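Local coordinates for protein tannase (Lactobacillus plantarum, PDB 4J0G) that probably hydrolyses the ester bonds of tannins and related galloyl esters as an esterase of the alpha/beta-hydrolase family, at residues A203-H208 / I414-A419; Q299-S304 / L331-Y336. All coordinates share one frame; numbering follows the deposited sequence.

Contact 1 of 2, residues A203-H208 / I414-A419. With HG (mercury (II) ion), chain D.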
loop_
_atom_site.group_PDB
_atom_site.type_symbol
_atom_site.label_atom_id
_atom_site.label_comp_id
_atom_site.label_asym_id
_atom_site.label_seq_id
_atom_site.Cartn_x
_atom_site.Cartn_y
_atom_site.Cartn_z
ATOM N N ALA A 203 -6.003 -0.035 -0.664
ATOM C CA ALA A 203 -4.698 0.527 -0.344
ATOM C C ALA A 203 -4.777 1.894 0.327
ATOM O O ALA A 203 -5.388 2.831 -0.197
ATOM C CB ALA A 203 -3.844 0.606 -1.608
ATOM N N TYR A 204 -4.136 1.990 1.487
ATOM C CA TYR A 204 -3.986 3.247 2.209
ATOM C C TYR A 204 -2.598 3.829 2.013
ATOM O O TYR A 204 -1.599 3.133 2.204
ATOM C CB TYR A 204 -4.285 3.051 3.690
ATOM C CG TYR A 204 -5.722 2.665 3.950
ATOM C CD1 TYR A 204 -6.701 3.640 4.125
ATOM C CD2 TYR A 204 -6.106 1.329 4.002
ATOM C CE1 TYR A 204 -8.020 3.292 4.352
ATOM C CE2 TYR A 204 -7.416 0.975 4.231
ATOM C CZ TYR A 204 -8.369 1.958 4.403
ATOM O OH TYR A 204 -9.676 1.603 4.632
ATOM N N CYS A 205 -2.541 5.105 1.645
ATOM C CA CYS A 205 -1.276 5.800 1.431
ATOM C C CYS A 205 -0.190 4.887 0.868
ATOM O O CYS A 205 0.860 4.726 1.491
ATOM C CB CYS A 205 -0.774 6.372 2.753
ATOM S SG CYS A 205 -2.052 6.949 3.875
ATOM N N PRO A 206 -0.431 4.273 -0.298
ATOM C CA PRO A 206 0.595 3.346 -0.791
ATOM C C PRO A 206 1.925 4.046 -1.087
ATOM O O PRO A 206 1.958 4.954 -1.920
ATOM C CB PRO A 206 -0.027 2.797 -2.085
ATOM C CG PRO A 206 -1.032 3.838 -2.492
ATOM C CD PRO A 206 -1.582 4.377 -1.212
ATOM N N ILE A 207 3.012 3.619 -0.447
ATOM C CA ILE A 207 4.302 4.225 -0.733
ATOM C C ILE A 207 4.929 3.415 -1.862
ATOM O O ILE A 207 5.624 2.426 -1.627
ATOM C CB ILE A 207 5.210 4.228 0.513
ATOM C CG1 ILE A 207 4.542 4.991 1.665
ATOM C CG2 ILE A 207 6.591 4.783 0.179
ATOM C CD1 ILE A 207 4.227 6.457 1.365
ATOM N N HIS A 208 4.676 3.851 -3.087
ATOM C CA HIS A 208 5.053 3.114 -4.284
ATOM C C HIS A 208 5.609 4.099 -5.298
ATOM O O HIS A 208 5.741 5.286 -5.006
ATOM C CB HIS A 208 3.852 2.391 -4.879
ATOM C CG HIS A 208 2.915 3.296 -5.616
ATOM N ND1 HIS A 208 2.101 4.206 -4.977
ATOM C CD2 HIS A 208 2.665 3.431 -6.939
ATOM C CE1 HIS A 208 1.389 4.862 -5.876
ATOM N NE2 HIS A 208 1.712 4.411 -7.073
ATOM N N ILE A 414 -8.508 3.298 -3.099
ATOM C CA ILE A 414 -7.284 3.901 -2.610
ATOM C C ILE A 414 -7.614 5.114 -1.749
ATOM O O ILE A 414 -8.464 5.925 -2.113
ATOM C CB ILE A 414 -6.399 4.322 -3.802
ATOM C CG1 ILE A 414 -6.053 3.100 -4.657
ATOM C CG2 ILE A 414 -5.162 5.053 -3.324
ATOM C CD1 ILE A 414 -5.270 3.415 -5.909
ATOM N N ARG A 415 -6.929 5.244 -0.618
ATOM C CA ARG A 415 -7.113 6.396 0.253
ATOM C C ARG A 415 -5.754 6.948 0.648
ATOM O O ARG A 415 -4.817 6.195 0.915
ATOM C CB ARG A 415 -7.918 6.008 1.488
ATOM C CG ARG A 415 -9.373 5.666 1.203
ATOM C CD ARG A 415 -10.128 6.911 0.741
ATOM N NE ARG A 415 -11.558 6.672 0.544
ATOM C CZ ARG A 415 -12.106 6.192 -0.569
ATOM N NH1 ARG A 415 -11.347 5.890 -1.613
ATOM N NH2 ARG A 415 -13.420 6.024 -0.641
ATOM N N HIS A 416 -5.654 8.270 0.687
ATOM C CA HIS A 416 -4.470 8.940 1.204
ATOM C C HIS A 416 -4.943 10.188 1.956
ATOM O O HIS A 416 -5.639 11.016 1.381
ATOM C CB HIS A 416 -3.537 9.269 0.034
ATOM C CG HIS A 416 -2.249 9.913 0.438
ATOM N ND1 HIS A 416 -1.633 10.885 -0.318
ATOM C CD2 HIS A 416 -1.426 9.674 1.486
ATOM C CE1 HIS A 416 -0.502 11.243 0.265
ATOM N NE2 HIS A 416 -0.354 10.522 1.362
ATOM N N GLY A 417 -4.614 10.320 3.236
ATOM C CA GLY A 417 -5.160 11.417 4.027
ATOM C C GLY A 417 -4.756 12.777 3.477
ATOM O O GLY A 417 -3.639 12.944 2.988
ATOM N N ALA A 418 -5.663 13.747 3.555
ATOM C CA ALA A 418 -5.390 15.086 3.043
ATOM C C ALA A 418 -4.351 15.869 3.850
ATOM O O ALA A 418 -3.854 16.900 3.406
ATOM C CB ALA A 418 -6.683 15.872 2.950
ATOM N N ALA A 419 -4.036 15.362 5.035
ATOM C CA ALA A 419 -3.003 15.889 5.932
ATOM C C ALA A 419 -1.735 15.010 5.987
ATOM O O ALA A 419 -0.881 15.195 6.853
ATOM C CB ALA A 419 -3.562 16.134 7.327
HETATM HG HG HG D . -0.377 8.276 5.288
HETATM O O HOH W 1 1.347 10.208 6.535
HETATM O O HOH W 2 1.206 6.350 4.576
#

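Contact 2 of 2, residues Q299-S304 / L331-Y336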
loop_
_atom_site.group_PDB
_atom_site.type_symbol
_atom_site.label_atom_id
_atom_site.label_comp_id
_atom_site.label_asym_id
_atom_site.label_seq_id
_atom_site.Cartn_x
_atom_site.Cartn_y
_atom_site.Cartn_z
ATOM N N GLN A 299 -8.333 20.146 -6.793
ATOM C CA GLN A 299 -9.754 19.817 -6.734
ATOM C C GLN A 299 -10.069 18.669 -5.780
ATOM O O GLN A 299 -11.090 18.692 -5.091
ATOM C CB GLN A 299 -10.323 19.524 -8.123
ATOM C CG GLN A 299 -10.738 20.773 -8.878
ATOM C CD GLN A 299 -10.571 20.633 -10.376
ATOM O OE1 GLN A 299 -9.450 20.512 -10.877
ATOM N NE2 GLN A 299 -11.685 20.657 -11.104
ATOM N N LEU A 300 -9.188 17.677 -5.722
ATOM C CA LEU A 300 -9.402 16.558 -4.821
ATOM C C LEU A 300 -9.304 17.039 -3.376
ATOM O O LEU A 300 -10.025 16.550 -2.511
ATOM C CB LEU A 300 -8.434 15.411 -5.112
ATOM C CG LEU A 300 -8.844 14.595 -6.344
ATOM C CD1 LEU A 300 -7.668 13.805 -6.903
ATOM C CD2 LEU A 300 -10.009 13.676 -6.029
ATOM N N LEU A 301 -8.395 17.975 -3.112
ATOM C CA LEU A 301 -8.261 18.552 -1.775
ATOM C C LEU A 301 -9.442 19.472 -1.440
ATOM O O LEU A 301 -9.876 19.542 -0.290
ATOM C CB LEU A 301 -6.948 19.328 -1.663
ATOM C CG LEU A 301 -5.670 18.489 -1.614
ATOM C CD1 LEU A 301 -4.425 19.334 -1.771
ATOM C CD2 LEU A 301 -5.625 17.698 -0.324
ATOM N N ILE A 302 -9.962 20.170 -2.446
ATOM C CA ILE A 302 -11.136 21.014 -2.246
ATOM C C ILE A 302 -12.321 20.122 -1.935
ATOM O O ILE A 302 -13.121 20.412 -1.044
ATOM C CB ILE A 302 -11.472 21.842 -3.501
ATOM C CG1 ILE A 302 -10.450 22.966 -3.695
ATOM C CG2 ILE A 302 -12.883 22.407 -3.403
ATOM C CD1 ILE A 302 -10.561 23.673 -5.038
ATOM N N SER A 303 -12.412 19.024 -2.676
ATOM C CA SER A 303 -13.492 18.067 -2.520
ATOM C C SER A 303 -13.445 17.476 -1.117
ATOM O O SER A 303 -14.468 17.342 -0.446
ATOM C CB SER A 303 -13.360 16.964 -3.570
ATOM O OG SER A 303 -14.518 16.153 -3.600
ATOM N N SER A 304 -12.237 17.139 -0.684
ATOM C CA SER A 304 -11.997 16.606 0.650
ATOM C C SER A 304 -12.470 17.570 1.736
ATOM O O SER A 304 -13.159 17.178 2.674
ATOM C CB SER A 304 -10.513 16.287 0.840
ATOM O OG SER A 304 -10.261 15.828 2.155
ATOM N N LEU A 331 -8.856 27.036 -3.428
ATOM C CA LEU A 331 -7.792 26.679 -2.504
ATOM C C LEU A 331 -6.445 27.278 -2.932
ATOM O O LEU A 331 -6.045 27.134 -4.088
ATOM C CB LEU A 331 -7.673 25.157 -2.396
ATOM C CG LEU A 331 -6.424 24.657 -1.672
ATOM C CD1 LEU A 331 -6.421 25.162 -0.226
ATOM C CD2 LEU A 331 -6.367 23.143 -1.716
ATOM N N ASP A 332 -5.756 27.962 -2.022
ATOM C CA ASP A 332 -4.376 28.352 -2.289
ATOM C C ASP A 332 -3.483 27.176 -1.923
ATOM O O ASP A 332 -3.138 26.972 -0.759
ATOM C CB ASP A 332 -3.983 29.554 -1.434
ATOM C CG ASP A 332 -2.555 30.002 -1.678
ATOM O OD1 ASP A 332 -1.751 29.183 -2.173
ATOM O OD2 ASP A 332 -2.224 31.163 -1.360
ATOM N N LEU A 333 -3.083 26.426 -2.942
ATOM C CA LEU A 333 -2.349 25.185 -2.740
ATOM C C LEU A 333 -1.024 25.403 -1.999
ATOM O O LEU A 333 -0.675 24.639 -1.106
ATOM C CB LEU A 333 -2.134 24.527 -4.109
ATOM C CG LEU A 333 -2.500 23.054 -4.353
ATOM C CD1 LEU A 333 -1.837 22.457 -5.602
ATOM C CD2 LEU A 333 -2.300 22.176 -3.126
ATOM N N SER A 334 -0.289 26.453 -2.359
ATOM C CA SER A 334 0.987 26.750 -1.703
ATOM C C SER A 334 0.845 27.086 -0.209
ATOM O O SER A 334 1.651 26.655 0.616
ATOM C CB SER A 334 1.742 27.856 -2.446
ATOM O OG SER A 334 1.976 27.486 -3.797
ATOM N N ALA A 335 -0.184 27.862 0.129
ATOM C CA ALA A 335 -0.461 28.206 1.524
ATOM C C ALA A 335 -0.835 26.971 2.340
ATOM O O ALA A 335 -0.395 26.803 3.481
ATOM C CB ALA A 335 -1.559 29.261 1.606
ATOM N N TYR A 336 -1.657 26.109 1.747
ATOM C CA TYR A 336 -2.057 24.870 2.403
ATOM C C TYR A 336 -0.834 24.012 2.701
ATOM O O TYR A 336 -0.675 23.500 3.813
ATOM C CB TYR A 336 -3.077 24.097 1.560
ATOM C CG TYR A 336 -3.490 22.775 2.172
ATOM C CD1 TYR A 336 -4.368 22.722 3.244
ATOM C CD2 TYR A 336 -3.003 21.575 1.665
ATOM C CE1 TYR A 336 -4.739 21.513 3.802
ATOM C CE2 TYR A 336 -3.372 20.360 2.215
ATOM C CZ TYR A 336 -4.240 20.335 3.283
ATOM O OH TYR A 336 -4.608 19.131 3.835
#

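Contact 1 of 2, residues A203-H208 / I414-A419
Ala-203 and Tyr-204 run parallel beside Ile-414 and Arg-415 as neighbouring strands of the central alpha/beta-hydrolase sheet. Two backbone bonds join them: Arg-415 N gives to Ala-203 O at 2.9 Å, and Cys-205 N gives to Arg-415 O at 2.6 Å, just where both strands end. The side chain of Arg-415 can be followed outward. CB rests against the Tyr-204 ring, 3.7 Å from CD1, and CG lies 4.2 Å from CE1 of the same ring. The chain then bends at the CB-CG bond (chi2 -67°), leaving the tyrosine and turning the guanidinium back toward its own strand. There NH1 donates to Ile-414 O at 2.9 Å, with the oxygen in the guanidinium plane but the donor 51° above the carbonyl plane, while NH2 makes a salt bridge to Asp-443. On the other face of the sheet, Pro-206 CD touches Ile-414 CG2 at 4.2 Å. Beyond the strands Cys-205 meets His-416: SG lies in the imidazole plane at the ring edge, 3.7 Å from CD2. The same sulfur binds a mercury ion, probably a heavy-atom derivative, at 2.6 Å, with two waters also bound. His-416 NE2 bonds to Asp-422, seen to bind 3,4-dihydroxybenzoate, so these strand ends border the ligand site, probably the active site. Strand 441-445 flanks 411-415 on the side away from 200-204, Ile-414 packing on its Ile-442 and Phe-444, and helix 426-437 covers Ile-414 and His-208 through Leu-431.

Contact 2 of 2, residues Q299-S304 / L331-Y336
The phenol ring of Tyr-336 and the CD1 methyl of Leu-301 meet at a slant, with CD1 4.2 Å from ring atom CE2. Phe-321 meets the same ring with the two planes about 70° apart, and the phenol OH also lies against Ala-418 O, a probable hydrogen bond, though modelled too short to weigh. The other flat group, the Asp-332 carboxylate, takes no part in this packing and serves its own chain as an N-cap. The setting is a beta-hairpin, strands 321-324 and 327-331, that leads straight into helix 333-340 and packs against helix 292-310. All of it belongs to the long insertion between sheet strands 200-204 and 411-415, in the manner of the lid insertions of alpha/beta-hydrolases. The joint itself is purely apolar. Leu-331, at the end of the hairpin, points toward helix 292-310 and meets both Leu-301 and Ile-302: its CB is 3.8 Å from Ile-302 CG1, and the two side chains slide past each other in opposite directions. With CG anti to the backbone N (chi1 169°), Leu-331 carries its CD2 methyl over to Leu-301 CB at 3.9 Å. Leu-301 reaches farther with CD1, which also lies 3.8 Å from Leu-333 CD2, and these two leucines cross at about a right angle. One methyl of Leu-301 thus touches both Leu-333 and Tyr-336, residues of the first turn of the second helix. That turn is capped at its start by Asp-332, whose OD1 takes the N-H of Ala-335 at 3.1 Å in a nearly straight bond, the nitrogen standing 71° out of the carboxylate plane.

How the contacts relate
Contact 2 is nested within the chain loop that contact 1 closes, and the two share no helix or strand. Contact 1 lies deep, about 7 Å from the centre of the chain, and joins sheet strands by backbone hydrogen bonds, with polar and charged side chains and a cysteine that has taken up mercury at their ends. Contact 2 sits about 24 Å from that centre, in the inserted region; its touching side chains are mostly buried, but exposed residues flank them, and leucines, an isoleucine and a tyrosine do the work. The loop after strand 411-415 bridges them: Ala-418 CB packs on Leu-301 CD2 at 3.9 Å and on Ser-304 OG at 3.7 Å, tying the insertion to the sheet.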